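Local coordinates for protein homoserine O-acetyltransferase (Bacillus anthracis str. 'Ames Ancestor', PDB 3I1I) that probably transfers the acetyl group of acetyl-CoA to the side-chain hydroxyl of homoserine, a step towards methionine, at residues D72-I75 with A80-T83; N84-I89 with E367-K372; G35-N38 with S42-I45. All blocks are in the same frame, centred on the assembly; numbering follows the deposited sequence. Where two conformers were deposited one is given.

Contact 1. Residues D72-I75 with A80-T83; sequences DGLI and AIDT
L74 and I75 meet A80, I81 and T83 where the chain turns and comes back alongside itself in the same direction. Just before them, D72 is tied to G59 N through its OD1 and to K79 NZ through its carbonyl O. At G73 the link is indirect. A water donates to G73 O at 2.7 Å and accepts from A80 N at 3.1 Å, which supplies A80 N with the partner that L74 O, approached at a poor angle, does not provide. L74 gives the direct polar link: I81 N donates to L74 O over 2.9 Å, with 161° at the hydrogen and the donor almost in line with the carbonyl bond. The leucine also reaches across with one branch, CD2 packing on A80 CB at 3.5 Å. I75 then pairs with I81 in a parallel bridge, their CA atoms 4.8 Å apart, and the CA-H of I75 points at I81 O over 3.5 Å. Their side chains run next to one another with their ends on the same side. Each has CG1 beside its backbone N (chi1 -55° in I75, -58° in I81), a shared setting that brings I75 CG1 to 4.1 Å from I81 CD1. The other branch of I75 crosses T83 at about a right angle, its CG2 meeting T83 CG2. Helix 362-370 covers these side chains: V365 and L369 touch I81, and E362 touches L74 and A80. The result is a short, weakly bonded pair of parallel strands, 75-76 and 81-82, resting on the single bridge I75-I81, separate from the main sheet and built into the crossover from strand 44-48 to strand 87-91 of an alpha/beta hydrolase fold.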
ATOM      1  N   ASP A  72     -16.498  22.769 -12.544  1.00 25.16           N
ATOM      2  CA  ASP A  72     -16.845  24.056 -13.152  1.00 25.23           C
ATOM      3  C   ASP A  72     -17.365  23.905 -14.563  1.00 25.21           C
ATOM      4  O   ASP A  72     -18.285  24.619 -14.970  1.00 25.58           O
ATOM      5  CB  ASP A  72     -15.673  25.030 -13.149  1.00 25.43           C
ATOM      6  CG  ASP A  72     -16.091  26.434 -13.560  1.00 27.35           C
ATOM      7  OD1 ASP A  72     -16.722  27.166 -12.735  1.00 26.98           O
ATOM      8  OD2 ASP A  72     -15.821  26.799 -14.728  1.00 30.64           O
ATOM      9  N   GLY A  73     -16.799  22.968 -15.316  1.00 25.27           N
ATOM     10  CA  GLY A  73     -17.247  22.731 -16.671  1.00 25.14           C
ATOM     11  C   GLY A  73     -18.697  22.299 -16.818  1.00 25.87           C
ATOM     12  O   GLY A  73     -19.272  22.464 -17.887  1.00 26.12           O
ATOM     13  N   LEU A  74     -19.272  21.692 -15.773  1.00 26.78           N
ATOM     14  CA  LEU A  74     -20.683  21.239 -15.785  1.00 26.80           C
ATOM     15  C   LEU A  74     -21.643  22.281 -15.254  1.00 26.39           C
ATOM     16  O   LEU A  74     -22.826  22.240 -15.574  1.00 26.79           O
ATOM     17  CB  LEU A  74     -20.877  19.996 -14.903  1.00 27.03           C
ATOM     18  CG  LEU A  74     -20.809  18.625 -15.562  1.00 28.49           C
ATOM     19  CD1 LEU A  74     -20.906  17.549 -14.473  1.00 25.78           C
ATOM     20  CD2 LEU A  74     -21.850  18.441 -16.709  1.00 25.83           C
ATOM     21  N   ILE A  75     -21.155  23.136 -14.357  1.00 26.15           N
ATOM     22  CA  ILE A  75     -22.016  24.020 -13.607  1.00 25.98           C
ATOM     23  C   ILE A  75     -21.760  25.456 -13.996  1.00 26.70           C
ATOM     24  O   ILE A  75     -20.643  25.946 -13.812  1.00 27.22           O
ATOM     25  CB  ILE A  75     -21.747  23.937 -12.099  1.00 25.88           C
ATOM     26  CG1 ILE A  75     -21.873  22.487 -11.601  1.00 26.01           C
ATOM     27  CG2 ILE A  75     -22.694  24.869 -11.346  1.00 22.82           C
ATOM     28  CD1 ILE A  75     -21.229  22.231 -10.214  1.00 22.85           C
ATOM     29  N   ALA A  80     -24.498  22.415 -18.563  1.00 28.19           N
ATOM     30  CA  ALA A  80     -25.378  21.257 -18.425  1.00 27.94           C
ATOM     31  C   ALA A  80     -26.238  21.343 -17.168  1.00 27.10           C
ATOM     32  O   ALA A  80     -27.365  20.889 -17.167  1.00 26.80           O
ATOM     33  CB  ALA A  80     -24.540  19.950 -18.423  1.00 27.56           C
ATOM     34  N   ILE A  81     -25.635  21.834 -16.086  1.00 26.63           N
ATOM     35  CA  ILE A  81     -26.325  22.168 -14.849  1.00 25.64           C
ATOM     36  C   ILE A  81     -26.344  23.691 -14.885  1.00 25.73           C
ATOM     37  O   ILE A  81     -25.414  24.378 -14.445  1.00 25.47           O
ATOM     38  CB  ILE A  81     -25.574  21.643 -13.645  1.00 25.10           C
ATOM     39  CG1 ILE A  81     -25.400  20.134 -13.758  1.00 24.02           C
ATOM     40  CG2 ILE A  81     -26.297  22.009 -12.359  1.00 25.56           C
ATOM     41  CD1 ILE A  81     -24.508  19.552 -12.730  1.00 19.84           C
ATOM     42  N   ASP A  82     -27.401  24.198 -15.482  1.00 26.06           N
ATOM     43  CA  ASP A  82     -27.502  25.594 -15.861  1.00 26.62           C
ATOM     44  C   ASP A  82     -27.923  26.494 -14.684  1.00 26.88           C
ATOM     45  O   ASP A  82     -29.085  26.485 -14.245  1.00 26.77           O
ATOM     46  CB  ASP A  82     -28.514  25.678 -17.003  1.00 26.55           C
ATOM     47  CG  ASP A  82     -28.582  27.041 -17.640  1.00 28.81           C
ATOM     48  OD1 ASP A  82     -27.823  27.963 -17.246  1.00 31.21           O
ATOM     49  OD2 ASP A  82     -29.428  27.180 -18.549  1.00 30.70           O
ATOM     50  N   THR A  83     -26.984  27.284 -14.192  1.00 27.38           N
ATOM     51  CA  THR A  83     -27.261  28.211 -13.091  1.00 28.19           C
ATOM     52  C   THR A  83     -28.170  29.422 -13.459  1.00 29.10           C
ATOM     53  O   THR A  83     -28.599  30.148 -12.560  1.00 29.15           O
ATOM     54  CB  THR A  83     -25.961  28.754 -12.491  1.00 28.01           C
ATOM     55  OG1 THR A  83     -25.179  29.371 -13.530  1.00 29.48           O
ATOM     56  CG2 THR A  83     -25.178  27.639 -11.852  1.00 26.13           C
TER
HETATM   57  O   HOH W   1     -21.527  21.687 -19.218  1.00 28.12           O

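Contact 2. Residues N84-I89 with E367-K372; sequences NQYFVI and EFLNRK
The hydroxyl end of Y86 comes up to the carboxyl-terminal end of helix 362-370, where Y86 OH lies 3.3 Å from the carbonyl O of L369. Y86 OH is also 4.0 Å from L369 CB, so the phenol meets both the backbone and the base of the leucine side chain. Further back, L369 CD1 approaches the ring obliquely, 4.4 Å from Y86 CE2. A looser polar fringe borders this pair: N370 OD1 is 4.1 Å from Y86 OH and 4.2 Å from Q85 NE2, both long separations.

In the next shell, Y86 holds CG anti to its carbonyl carbon (chi1 -66°), a setting that carries the ring towards the helix end. Q85 CB lies 4.2 Å above one face of the Y86 ring, nearer its border than its centre. The ring also meets that of H149, with planes about 35° apart, and H149 NE2 donates a hydrogen bond to L369 O; one histidine thus contacts both partners. N370 ND2 makes a weak hydrogen bond back to Y366 O.

Outward again, Y86 and L369 both pack on I45 of strand 44-48. F87 and I89 bond through their backbones to that strand and V88 to strand 24-34, while F368 turns to strand 309-313, so the helix end spans from the entry of strand 87-91 to a later strand of the main sheet.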
ATOM      1  N   ASN A  84     -28.502  29.631 -14.739  1.00 29.61           N
ATOM      2  CA  ASN A  84     -29.601  30.561 -15.070  1.00 30.34           C
ATOM      3  C   ASN A  84     -30.947  29.932 -14.765  1.00 30.69           C
ATOM      4  O   ASN A  84     -31.966  30.593 -14.820  1.00 31.58           O
ATOM      5  CB  ASN A  84     -29.625  30.961 -16.546  1.00 30.16           C
ATOM      6  CG  ASN A  84     -28.418  31.695 -16.959  1.00 31.10           C
ATOM      7  OD1 ASN A  84     -27.901  32.526 -16.209  1.00 34.47           O
ATOM      8  ND2 ASN A  84     -27.939  31.410 -18.172  1.00 30.16           N
ATOM      9  N   GLN A  85     -30.964  28.645 -14.476  1.00 31.51           N
ATOM     10  CA  GLN A  85     -32.216  27.926 -14.254  1.00 31.26           C
ATOM     11  C   GLN A  85     -32.303  27.252 -12.905  1.00 29.74           C
ATOM     12  O   GLN A  85     -33.379  27.170 -12.324  1.00 30.74           O
ATOM     13  CB  GLN A  85     -32.300  26.874 -15.307  1.00 32.46           C
ATOM     14  CG  GLN A  85     -33.668  26.397 -15.543  1.00 37.26           C
ATOM     15  CD  GLN A  85     -33.705  25.441 -16.703  1.00 42.11           C
ATOM     16  OE1 GLN A  85     -32.976  25.617 -17.705  1.00 42.96           O
ATOM     17  NE2 GLN A  85     -34.557  24.413 -16.587  1.00 45.09           N
ATOM     18  N   TYR A  86     -31.177  26.777 -12.387  1.00 27.86           N
ATOM     19  CA  TYR A  86     -31.175  26.021 -11.141  1.00 26.39           C
ATOM     20  C   TYR A  86     -30.438  26.764 -10.016  1.00 26.06           C
ATOM     21  O   TYR A  86     -29.507  27.551 -10.247  1.00 24.98           O
ATOM     22  CB  TYR A  86     -30.538  24.645 -11.365  1.00 25.74           C
ATOM     23  CG  TYR A  86     -31.345  23.772 -12.286  1.00 24.76           C
ATOM     24  CD1 TYR A  86     -32.582  23.345 -11.906  1.00 24.54           C
ATOM     25  CD2 TYR A  86     -30.870  23.384 -13.540  1.00 25.38           C
ATOM     26  CE1 TYR A  86     -33.356  22.572 -12.715  1.00 26.90           C
ATOM     27  CE2 TYR A  86     -31.650  22.590 -14.380  1.00 26.72           C
ATOM     28  CZ  TYR A  86     -32.896  22.186 -13.949  1.00 28.65           C
ATOM     29  OH  TYR A  86     -33.734  21.398 -14.710  1.00 32.68           O
ATOM     30  N   PHE A  87     -30.869  26.493  -8.791  1.00 24.98           N
ATOM     31  CA  PHE A  87     -30.166  26.964  -7.618  1.00 24.15           C
ATOM     32  C   PHE A  87     -29.321  25.779  -7.165  1.00 23.84           C
ATOM     33  O   PHE A  87     -29.865  24.751  -6.756  1.00 24.33           O
ATOM     34  CB  PHE A  87     -31.183  27.362  -6.553  1.00 23.88           C
ATOM     35  CG  PHE A  87     -30.570  27.852  -5.294  1.00 23.40           C
ATOM     36  CD1 PHE A  87     -29.801  29.002  -5.296  1.00 24.58           C
ATOM     37  CD2 PHE A  87     -30.756  27.180  -4.122  1.00 22.44           C
ATOM     38  CE1 PHE A  87     -29.227  29.471  -4.149  1.00 24.50           C
ATOM     39  CE2 PHE A  87     -30.187  27.643  -2.944  1.00 23.96           C
ATOM     40  CZ  PHE A  87     -29.419  28.796  -2.959  1.00 24.93           C
ATOM     41  N   VAL A  88     -28.002  25.908  -7.226  1.00 23.29           N
ATOM     42  CA  VAL A  88     -27.111  24.779  -6.973  1.00 22.73           C
ATOM     43  C   VAL A  88     -26.402  24.942  -5.642  1.00 22.93           C
ATOM     44  O   VAL A  88     -25.888  26.018  -5.363  1.00 22.94           O
ATOM     45  CB  VAL A  88     -26.068  24.655  -8.104  1.00 23.29           C
ATOM     46  CG1 VAL A  88     -25.055  23.511  -7.818  1.00 21.02           C
ATOM     47  CG2 VAL A  88     -26.761  24.484  -9.456  1.00 21.07           C
ATOM     48  N   ILE A  89     -26.395  23.887  -4.810  1.00 22.55           N
ATOM     49  CA  ILE A  89     -25.734  23.921  -3.502  1.00 22.68           C
ATOM     50  C   ILE A  89     -24.660  22.835  -3.421  1.00 23.04           C
ATOM     51  O   ILE A  89     -24.809  21.745  -3.963  1.00 22.24           O
ATOM     52  CB  ILE A  89     -26.724  23.623  -2.335  1.00 23.46           C
ATOM     53  CG1 ILE A  89     -27.981  24.481  -2.455  1.00 23.77           C
ATOM     54  CG2 ILE A  89     -26.018  23.791  -0.939  1.00 21.66           C
ATOM     55  CD1 ILE A  89     -29.133  24.070  -1.486  1.00 23.82           C
ATOM     56  N   GLU A 367     -30.154  16.366 -20.383  1.00 24.42           N
ATOM     57  CA  GLU A 367     -31.391  15.661 -20.764  0.60 24.28           C
ATOM     58  C   GLU A 367     -32.093  15.088 -19.530  1.00 24.12           C
ATOM     59  O   GLU A 367     -33.309  15.160 -19.395  1.00 24.11           O
ATOM     60  CB  GLU A 367     -31.051  14.552 -21.782  0.60 24.24           C
ATOM     61  CG  GLU A 367     -32.125  13.489 -22.118  0.60 26.71           C
ATOM     62  CD  GLU A 367     -31.570  12.375 -23.078  0.60 31.49           C
ATOM     63  OE1 GLU A 367     -31.811  11.167 -22.855  0.60 31.88           O
ATOM     64  OE2 GLU A 367     -30.859  12.717 -24.052  0.60 33.98           O
ATOM     65  N   PHE A 368     -31.321  14.515 -18.619  1.00 23.83           N
ATOM     66  CA  PHE A 368     -31.875  13.877 -17.444  1.00 24.12           C
ATOM     67  C   PHE A 368     -32.477  14.886 -16.460  1.00 24.21           C
ATOM     68  O   PHE A 368     -33.547  14.651 -15.893  1.00 23.60           O
ATOM     69  CB  PHE A 368     -30.796  13.052 -16.760  1.00 23.93           C
ATOM     70  CG  PHE A 368     -31.319  12.121 -15.748  1.00 23.84           C
ATOM     71  CD1 PHE A 368     -31.951  10.966 -16.130  1.00 25.48           C
ATOM     72  CD2 PHE A 368     -31.179  12.384 -14.408  1.00 24.49           C
ATOM     73  CE1 PHE A 368     -32.448  10.067 -15.178  1.00 26.21           C
ATOM     74  CE2 PHE A 368     -31.681  11.490 -13.461  1.00 25.30           C
ATOM     75  CZ  PHE A 368     -32.308  10.341 -13.853  1.00 24.95           C
ATOM     76  N   LEU A 369     -31.822  16.024 -16.304  1.00 25.00           N
ATOM     77  CA  LEU A 369     -32.350  17.099 -15.471  1.00 25.86           C
ATOM     78  C   LEU A 369     -33.672  17.649 -16.019  1.00 27.80           C
ATOM     79  O   LEU A 369     -34.463  18.217 -15.275  1.00 27.74           O
ATOM     80  CB  LEU A 369     -31.327  18.218 -15.330  1.00 25.10           C
ATOM     81  CG  LEU A 369     -30.094  17.846 -14.514  1.00 24.77           C
ATOM     82  CD1 LEU A 369     -29.087  19.011 -14.532  1.00 21.87           C
ATOM     83  CD2 LEU A 369     -30.480  17.414 -13.054  1.00 18.61           C
ATOM     84  N   ASN A 370     -33.914  17.448 -17.309  1.00 30.07           N
ATOM     85  CA  ASN A 370     -35.145  17.869 -17.951  1.00 31.97           C
ATOM     86  C   ASN A 370     -36.198  16.796 -18.145  1.00 32.99           C
ATOM     87  O   ASN A 370     -37.267  17.090 -18.580  1.00 33.23           O
ATOM     88  CB  ASN A 370     -34.807  18.489 -19.300  1.00 32.52           C
ATOM     89  CG  ASN A 370     -34.185  19.832 -19.133  1.00 34.99           C
ATOM     90  OD1 ASN A 370     -34.835  20.739 -18.615  1.00 39.12           O
ATOM     91  ND2 ASN A 370     -32.912  19.974 -19.508  1.00 36.74           N
ATOM     92  N   ARG A 371     -35.913  15.550 -17.826  1.00 34.44           N
ATOM     93  CA  ARG A 371     -36.934  14.528 -17.921  1.00 35.50           C
ATOM     94  C   ARG A 371     -37.842  14.584 -16.675  1.00 36.18           C
ATOM     95  O   ARG A 371     -37.379  14.873 -15.563  1.00 35.61           O
ATOM     96  CB  ARG A 371     -36.266  13.173 -18.063  1.00 35.91           C
ATOM     97  CG  ARG A 371     -37.191  11.994 -18.079  1.00 37.92           C
ATOM     98  CD  ARG A 371     -36.375  10.746 -17.921  1.00 42.13           C
ATOM     99  NE  ARG A 371     -35.436  10.593 -19.038  1.00 44.97           N
ATOM    100  CZ  ARG A 371     -35.770  10.091 -20.230  1.00 48.14           C
ATOM    101  NH1 ARG A 371     -37.018   9.668 -20.455  1.00 47.87           N
ATOM    102  NH2 ARG A 371     -34.849   9.992 -21.197  1.00 48.68           N
ATOM    103  N   LYS A 372     -39.128  14.306 -16.876  1.00 36.94           N
ATOM    104  CA  LYS A 372     -40.100  14.373 -15.790  1.00 38.55           C
ATOM    105  C   LYS A 372     -39.987  13.179 -14.827  1.00 38.34           C
ATOM    106  O   LYS A 372     -39.585  12.082 -15.206  1.00 38.02           O
ATOM    107  CB  LYS A 372     -41.526  14.471 -16.348  1.00 38.99           C
ATOM    108  CG  LYS A 372     -42.096  13.152 -16.853  1.00 41.74           C
ATOM    109  CD  LYS A 372     -43.489  13.343 -17.483  1.00 45.80           C
ATOM    110  CE  LYS A 372     -44.278  12.038 -17.477  1.00 47.90           C
ATOM    111  NZ  LYS A 372     -44.786  11.705 -16.093  1.00 49.69           N
TER

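Contact 3. Residues G35-N38 with S42-I45; sequences GTLN and SNVI
This contact closes the loop that leaves strand 24-34 and enters strand 44-48, two strands separated in the main sheet by strand 87-91; the loop therefore strides over the start of that middle strand. Its core is a pair of stacked amides. The side chains of N38 and N43 run antiparallel past one another, their amide planes 11° apart, and N38 CG stands 3.5 Å from N43 CG. Both have CG placed between the backbone N and the carbonyl carbon (chi1 74° and 66°), which folds each amide over the other.

Each amide then grips the opposite segment with both of its ends. N43 ND2 donates to T36 O over 2.9 Å, lying in the carbonyl plane of T36, while N43 OD1 accepts N38 N at 3.0 Å, the donor tilted well out of the N43 amide plane. In return, N38 OD1 accepts S42 N at 2.9 Å and N38 ND2 donates to S42 OG at 2.8 Å, with the hydroxyl oxygen close to the amide plane. Beside the polar core, L37 CD1 meets V44 CG2, modelled at 3.3 Å, a closeness that is doubtful at this resolution, and both residues also pack on F87.

N43 ND2 has a second acceptor in Q85 O, so this nitrogen bonds both to the loop and to the chain leading into strand 87-91. With donors at each carbonyl oxygen and acceptors at each nitrogen, the bonding fixes which way round both amides sit and probably offsets the close approach of N38 OD1 to N43 OD1, two acceptors 3.3 Å apart.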
ATOM      1  N   GLY A  35     -26.461  30.473  -8.699  1.00 24.85           N
ATOM      2  CA  GLY A  35     -27.808  30.705  -9.235  1.00 24.62           C
ATOM      3  C   GLY A  35     -28.793  31.238  -8.198  1.00 24.72           C
ATOM      4  O   GLY A  35     -28.407  31.659  -7.110  1.00 24.24           O
ATOM      5  N   THR A  36     -30.074  31.178  -8.548  1.00 24.95           N
ATOM      6  CA  THR A  36     -31.129  31.821  -7.799  1.00 25.28           C
ATOM      7  C   THR A  36     -32.255  30.852  -7.477  1.00 25.46           C
ATOM      8  O   THR A  36     -32.798  30.177  -8.361  1.00 25.29           O
ATOM      9  CB  THR A  36     -31.713  32.999  -8.632  1.00 25.86           C
ATOM     10  OG1 THR A  36     -30.641  33.832  -9.055  1.00 27.24           O
ATOM     11  CG2 THR A  36     -32.706  33.860  -7.842  1.00 23.49           C
ATOM     12  N   LEU A  37     -32.639  30.818  -6.212  1.00 25.64           N
ATOM     13  CA  LEU A  37     -33.746  29.995  -5.778  1.00 26.26           C
ATOM     14  C   LEU A  37     -35.051  30.574  -6.337  1.00 27.29           C
ATOM     15  O   LEU A  37     -35.284  31.748  -6.237  1.00 27.45           O
ATOM     16  CB  LEU A  37     -33.750  30.002  -4.264  1.00 26.24           C
ATOM     17  CG  LEU A  37     -34.625  29.018  -3.486  1.00 26.09           C
ATOM     18  CD1 LEU A  37     -34.250  27.555  -3.831  1.00 20.20           C
ATOM     19  CD2 LEU A  37     -34.486  29.352  -1.991  1.00 19.78           C
ATOM     20  N   ASN A  38     -35.889  29.767  -6.968  1.00 28.70           N
ATOM     21  CA  ASN A  38     -37.149  30.279  -7.525  1.00 29.17           C
ATOM     22  C   ASN A  38     -38.242  30.378  -6.422  1.00 30.42           C
ATOM     23  O   ASN A  38     -38.033  29.914  -5.294  1.00 30.90           O
ATOM     24  CB  ASN A  38     -37.563  29.457  -8.755  1.00 28.31           C
ATOM     25  CG  ASN A  38     -38.082  28.095  -8.407  1.00 28.52           C
ATOM     26  OD1 ASN A  38     -38.264  27.758  -7.236  1.00 29.47           O
ATOM     27  ND2 ASN A  38     -38.336  27.290  -9.429  1.00 27.25           N
ATOM     28  N   SER A  42     -38.393  25.047  -6.246  1.00 26.97           N
ATOM     29  CA  SER A  42     -38.483  23.796  -6.981  1.00 26.29           C
ATOM     30  C   SER A  42     -37.294  23.583  -7.909  1.00 25.31           C
ATOM     31  O   SER A  42     -37.281  22.615  -8.657  1.00 26.39           O
ATOM     32  CB  SER A  42     -39.755  23.798  -7.836  1.00 25.70           C
ATOM     33  OG  SER A  42     -39.763  24.952  -8.648  1.00 26.14           O
ATOM     34  N   ASN A  43     -36.310  24.464  -7.876  1.00 24.01           N
ATOM     35  CA  ASN A  43     -35.175  24.370  -8.807  1.00 23.21           C
ATOM     36  C   ASN A  43     -33.815  24.105  -8.123  1.00 22.08           C
ATOM     37  O   ASN A  43     -32.771  24.556  -8.587  1.00 21.22           O
ATOM     38  CB  ASN A  43     -35.121  25.640  -9.661  1.00 22.93           C
ATOM     39  CG  ASN A  43     -34.800  26.873  -8.850  1.00 22.78           C
ATOM     40  OD1 ASN A  43     -35.057  26.911  -7.636  1.00 21.44           O
ATOM     41  ND2 ASN A  43     -34.182  27.867  -9.493  1.00 19.17           N
ATOM     42  N   VAL A  44     -33.838  23.364  -7.026  1.00 21.61           N
ATOM     43  CA  VAL A  44     -32.615  23.110  -6.257  1.00 21.33           C
ATOM     44  C   VAL A  44     -31.909  21.803  -6.650  1.00 21.43           C
ATOM     45  O   VAL A  44     -32.528  20.732  -6.690  1.00 21.40           O
ATOM     46  CB  VAL A  44     -32.896  23.062  -4.732  1.00 21.78           C
ATOM     47  CG1 VAL A  44     -31.575  22.903  -3.937  1.00 19.58           C
ATOM     48  CG2 VAL A  44     -33.684  24.321  -4.293  1.00 20.48           C
ATOM     49  N   ILE A  45     -30.609  21.912  -6.920  1.00 21.55           N
ATOM     50  CA  ILE A  45     -29.743  20.765  -7.182  1.00 21.30           C
ATOM     51  C   ILE A  45     -28.648  20.750  -6.135  1.00 21.73           C
ATOM     52  O   ILE A  45     -27.931  21.731  -5.979  1.00 23.46           O
ATOM     53  CB  ILE A  45     -29.103  20.858  -8.578  1.00 20.83           C
ATOM     54  CG1 ILE A  45     -30.204  20.890  -9.654  1.00 21.02           C
ATOM     55  CG2 ILE A  45     -28.169  19.700  -8.788  1.00 17.21           C
ATOM     56  CD1 ILE A  45     -29.730  20.905 -11.156  1.00 18.91           C
TER

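The three contacts form a cluster on one side of the chain's centre. The centres of contacts 2 and 3 are about 9 Å apart, and their strands 87-91 and 44-48 are neighbours in the main sheet: F87 N lies 2.7 Å from N43 O, a probable hydrogen bond. Contact 1 lies about 10 Å from contact 2 and 13 Å from contact 3, centre to centre. I81 joins it to both, with its CG2 3.8 Å from V88 CG2 and 3.8 Å from I45 CD1, while A80 O lies 3.7 Å from L369 CD1. None of the segments includes the probable Ser-His-Asp triad, but strand 44-48 neighbours strand 150-154, which leads to the likely nucleophile elbow.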